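Local coordinates for protein Ala-tRNApro hydrolase ProX (Aeropyrum pernix, PDB 1WDV) that probably deacylates alanine-mischarged proline tRNA by hydrolysing its ester bond, as a putative free-standing trans-editing enzyme for prolyl-tRNA synthetase, at residues T45-A57 / K77-T91. Sequence-based numbering, arbitrary orientation.
Sequences TLIVLDNAGGVYA and KPVRLARANEVVELT
Leu49 turns its CG away from its own carbonyl carbon (chi1 -50°) and runs on extended, while Arg80 holds CG between its backbone N and carbonyl carbon (chi1 70°) with the chain straight out to NE; together these torsions lay Leu49 CD1 over one face of the guanidinium, 3.7 Å from Arg80 NH1. The two residues are a hydrogen-bonded antiparallel pair where edge strand 79-81 joins the β-hairpin of 43-50 and 55-61, in the mixed sheet of the aminoacyl-tRNA editing domain. Leu49 N meets Arg80 O almost head-on (C=O...N 169°), and Arg80 N returns a bond to Leu49 O. Two residues further on, Ala82 N donates to Ile47 O at 2.9 Å, and a water links that same oxygen to Ala82 O.

From here the chain turns into helix 84-91, which runs roughly across strand 45-50 and covers the side bearing Ile47 and Leu49. Ile47 CD1 and Thr91 CG2 meet tip to tip at 3.6 Å, with Val87 CG1 against Ile47 CG1; Leu49 CD2 packs on Leu90 CD1, also at 3.6 Å. Val48 and Val79 touch on the other side of the sheet, where Met71 of helix 68-75 meets Val79.

At the hairpin end, Asp50 OD1 accepts from Ala52 N in an Asx turn and from Gly54 N through the opposite face of the carboxylate. Lys77 lies across this turn, its NZ 3.7 Å from Ala52 CB; a water donates to Asp50 OD2 and accepts a weak bond from Lys77 NZ. Back under Leu49 CD1, Arg80 grips Glu86 end-on, NH1 to OE1 and NH2 to OE2, while Glu86 OE1 offers its anti lone pair to Arg83 N at 2.7 Å.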
# COMPACT_ATOMS: atom_id res chain seq x y z
N THR A 45 -1.45 2.33 -0.49
CA THR A 45 -1.90 1.31 0.45
C THR A 45 -3.15 1.91 1.05
O THR A 45 -3.07 2.82 1.87
CB THR A 45 -0.89 1.09 1.61
OG1 THR A 45 0.39 0.72 1.07
CG2 THR A 45 -1.34 -0.04 2.50
N LEU A 46 -4.31 1.42 0.63
CA LEU A 46 -5.57 1.93 1.13
C LEU A 46 -6.12 1.07 2.24
O LEU A 46 -6.22 -0.14 2.08
CB LEU A 46 -6.61 1.96 0.01
CG LEU A 46 -6.20 2.76 -1.23
CD1 LEU A 46 -7.29 2.60 -2.32
CD2 LEU A 46 -5.99 4.22 -0.84
N ILE A 47 -6.51 1.68 3.35
CA ILE A 47 -7.08 0.87 4.43
C ILE A 47 -8.59 0.75 4.21
O ILE A 47 -9.31 1.76 4.03
CB ILE A 47 -6.77 1.48 5.81
CG1 ILE A 47 -5.25 1.62 5.98
CG2 ILE A 47 -7.36 0.62 6.92
CD1 ILE A 47 -4.45 0.28 5.90
N VAL A 48 -9.08 -0.49 4.24
CA VAL A 48 -10.49 -0.77 4.02
C VAL A 48 -11.03 -1.50 5.25
O VAL A 48 -10.35 -2.35 5.82
CB VAL A 48 -10.66 -1.63 2.75
CG1 VAL A 48 -12.11 -2.05 2.54
CG2 VAL A 48 -10.18 -0.81 1.54
N LEU A 49 -12.26 -1.15 5.65
CA LEU A 49 -12.87 -1.75 6.84
C LEU A 49 -14.14 -2.50 6.52
O LEU A 49 -14.96 -2.00 5.75
CB LEU A 49 -13.23 -0.65 7.82
CG LEU A 49 -12.12 0.35 8.14
CD1 LEU A 49 -12.70 1.44 9.06
CD2 LEU A 49 -10.96 -0.35 8.82
N ASP A 50 -14.34 -3.69 7.09
CA ASP A 50 -15.61 -4.34 6.87
C ASP A 50 -16.49 -4.02 8.09
O ASP A 50 -16.05 -3.33 9.02
CB ASP A 50 -15.47 -5.87 6.61
CG ASP A 50 -14.91 -6.66 7.79
OD1 ASP A 50 -15.20 -6.33 8.96
OD2 ASP A 50 -14.19 -7.68 7.53
N ASN A 51 -17.73 -4.47 8.10
CA ASN A 51 -18.59 -4.15 9.23
C ASN A 51 -18.52 -5.09 10.44
O ASN A 51 -19.41 -5.08 11.30
CB ASN A 51 -20.04 -4.03 8.75
CG ASN A 51 -20.62 -5.35 8.30
OD1 ASN A 51 -19.92 -6.35 8.15
ND2 ASN A 51 -21.93 -5.36 8.09
N ALA A 52 -17.46 -5.89 10.53
CA ALA A 52 -17.29 -6.80 11.64
C ALA A 52 -15.89 -6.75 12.24
O ALA A 52 -15.36 -7.77 12.68
CB ALA A 52 -17.62 -8.24 11.20
N GLY A 53 -15.27 -5.57 12.24
CA GLY A 53 -13.95 -5.42 12.81
C GLY A 53 -12.77 -5.79 11.92
O GLY A 53 -11.62 -5.69 12.35
N GLY A 54 -13.04 -6.20 10.69
CA GLY A 54 -11.96 -6.59 9.80
C GLY A 54 -11.26 -5.39 9.16
O GLY A 54 -11.90 -4.38 8.84
N VAL A 55 -9.95 -5.49 9.01
CA VAL A 55 -9.19 -4.39 8.44
C VAL A 55 -8.30 -4.94 7.35
O VAL A 55 -7.58 -5.93 7.55
CB VAL A 55 -8.32 -3.70 9.50
CG1 VAL A 55 -7.61 -2.49 8.88
CG2 VAL A 55 -9.22 -3.26 10.70
N TYR A 56 -8.32 -4.27 6.21
CA TYR A 56 -7.51 -4.66 5.07
C TYR A 56 -6.63 -3.51 4.58
O TYR A 56 -6.98 -2.34 4.75
CB TYR A 56 -8.42 -5.07 3.91
CG TYR A 56 -9.45 -6.11 4.23
CD1 TYR A 56 -10.63 -5.75 4.88
CD2 TYR A 56 -9.25 -7.45 3.89
CE1 TYR A 56 -11.60 -6.70 5.19
CE2 TYR A 56 -10.23 -8.42 4.21
CZ TYR A 56 -11.40 -8.01 4.85
OH TYR A 56 -12.38 -8.92 5.20
N ALA A 57 -5.47 -3.85 4.02
CA ALA A 57 -4.55 -2.87 3.42
C ALA A 57 -4.57 -3.34 1.96
O ALA A 57 -4.19 -4.47 1.66
CB ALA A 57 -3.15 -2.99 4.01
N LYS A 77 -18.34 -9.35 3.09
CA LYS A 77 -19.08 -8.50 4.03
C LYS A 77 -19.08 -7.07 3.51
O LYS A 77 -18.22 -6.71 2.71
CB LYS A 77 -18.38 -8.48 5.40
CG LYS A 77 -18.42 -9.78 6.16
CD LYS A 77 -17.59 -9.68 7.42
CE LYS A 77 -17.67 -10.99 8.20
NZ LYS A 77 -16.55 -11.09 9.17
N PRO A 78 -20.03 -6.24 3.97
CA PRO A 78 -20.08 -4.85 3.53
C PRO A 78 -18.76 -4.17 3.91
O PRO A 78 -18.24 -4.41 5.01
CB PRO A 78 -21.25 -4.27 4.33
CG PRO A 78 -22.15 -5.49 4.54
CD PRO A 78 -21.13 -6.56 4.88
N VAL A 79 -18.23 -3.32 3.04
CA VAL A 79 -16.96 -2.63 3.35
C VAL A 79 -17.01 -1.15 3.03
O VAL A 79 -17.91 -0.66 2.34
CB VAL A 79 -15.75 -3.21 2.56
CG1 VAL A 79 -15.52 -4.65 2.96
CG2 VAL A 79 -15.99 -3.09 1.06
N ARG A 80 -16.01 -0.43 3.53
CA ARG A 80 -15.90 1.00 3.24
C ARG A 80 -14.45 1.38 3.41
O ARG A 80 -13.67 0.63 3.98
CB ARG A 80 -16.76 1.85 4.18
CG ARG A 80 -16.28 1.92 5.65
CD ARG A 80 -17.08 2.98 6.39
NE ARG A 80 -16.85 2.98 7.84
CZ ARG A 80 -15.82 3.54 8.47
NH1 ARG A 80 -14.88 4.16 7.78
NH2 ARG A 80 -15.74 3.51 9.81
N LEU A 81 -14.10 2.57 2.93
CA LEU A 81 -12.74 3.07 3.10
C LEU A 81 -12.65 3.60 4.52
O LEU A 81 -13.61 4.19 5.02
CB LEU A 81 -12.48 4.27 2.19
CG LEU A 81 -12.34 3.92 0.72
CD1 LEU A 81 -12.46 5.20 -0.11
CD2 LEU A 81 -10.98 3.22 0.52
N ALA A 82 -11.52 3.33 5.16
CA ALA A 82 -11.25 3.89 6.49
C ALA A 82 -11.05 5.38 6.24
O ALA A 82 -10.48 5.79 5.21
CB ALA A 82 -9.95 3.33 7.05
N ARG A 83 -11.54 6.20 7.17
CA ARG A 83 -11.34 7.65 7.07
C ARG A 83 -9.91 7.95 7.52
O ARG A 83 -9.28 7.13 8.19
CB ARG A 83 -12.39 8.36 7.92
CG ARG A 83 -13.77 8.15 7.28
CD ARG A 83 -14.89 8.86 8.00
NE ARG A 83 -15.06 8.36 9.34
CZ ARG A 83 -15.94 7.44 9.71
NH1 ARG A 83 -16.79 6.87 8.83
NH2 ARG A 83 -15.95 7.06 10.98
N ALA A 84 -9.37 9.11 7.15
CA ALA A 84 -7.97 9.43 7.50
C ALA A 84 -7.56 9.26 8.95
O ALA A 84 -6.45 8.79 9.23
CB ALA A 84 -7.63 10.84 7.00
N ASN A 85 -8.43 9.63 9.89
CA ASN A 85 -8.10 9.48 11.30
C ASN A 85 -8.03 7.99 11.63
O ASN A 85 -7.21 7.56 12.45
CB ASN A 85 -9.16 10.18 12.16
CG ASN A 85 -10.53 9.57 12.01
OD1 ASN A 85 -11.03 9.41 10.90
ND2 ASN A 85 -11.17 9.25 13.13
N GLU A 86 -8.87 7.20 10.97
CA GLU A 86 -8.89 5.76 11.22
C GLU A 86 -7.63 5.12 10.66
O GLU A 86 -7.09 4.18 11.25
CB GLU A 86 -10.13 5.12 10.59
CG GLU A 86 -11.43 5.52 11.26
CD GLU A 86 -12.65 4.94 10.59
OE1 GLU A 86 -12.79 5.13 9.36
OE2 GLU A 86 -13.49 4.30 11.28
N VAL A 87 -7.19 5.60 9.50
CA VAL A 87 -5.96 5.08 8.89
C VAL A 87 -4.79 5.22 9.87
O VAL A 87 -4.04 4.27 10.11
CB VAL A 87 -5.64 5.82 7.56
CG1 VAL A 87 -4.26 5.38 7.00
CG2 VAL A 87 -6.73 5.54 6.54
N VAL A 88 -4.61 6.41 10.43
CA VAL A 88 -3.51 6.62 11.36
C VAL A 88 -3.65 5.81 12.63
O VAL A 88 -2.69 5.17 13.09
CB VAL A 88 -3.39 8.11 11.73
CG1 VAL A 88 -2.30 8.29 12.77
CG2 VAL A 88 -3.10 8.92 10.46
N GLU A 89 -4.86 5.81 13.19
CA GLU A 89 -5.15 5.08 14.42
C GLU A 89 -4.92 3.57 14.28
O GLU A 89 -4.30 2.95 15.13
CB GLU A 89 -6.61 5.34 14.81
CG GLU A 89 -7.21 4.42 15.85
CD GLU A 89 -8.75 4.58 15.97
OE1 GLU A 89 -9.41 4.93 14.95
OE2 GLU A 89 -9.29 4.36 17.07
N LEU A 90 -5.43 2.97 13.20
CA LEU A 90 -5.32 1.50 13.04
C LEU A 90 -3.97 1.00 12.51
O LEU A 90 -3.62 -0.17 12.72
CB LEU A 90 -6.45 1.00 12.12
CG LEU A 90 -7.89 1.25 12.60
CD1 LEU A 90 -8.91 0.91 11.52
CD2 LEU A 90 -8.11 0.46 13.88
N THR A 91 -3.17 1.88 11.88
CA THR A 91 -1.90 1.42 11.33
C THR A 91 -0.68 1.92 12.07
O THR A 91 0.35 1.25 12.10
CB THR A 91 -1.69 1.83 9.84
OG1 THR A 91 -1.57 3.25 9.76
CG2 THR A 91 -2.86 1.40 8.95
O HOH W 1 -8.62 4.50 3.44
O HOH W 2 -18.18 -1.55 6.30
O HOH W 3 -13.46 -9.69 9.34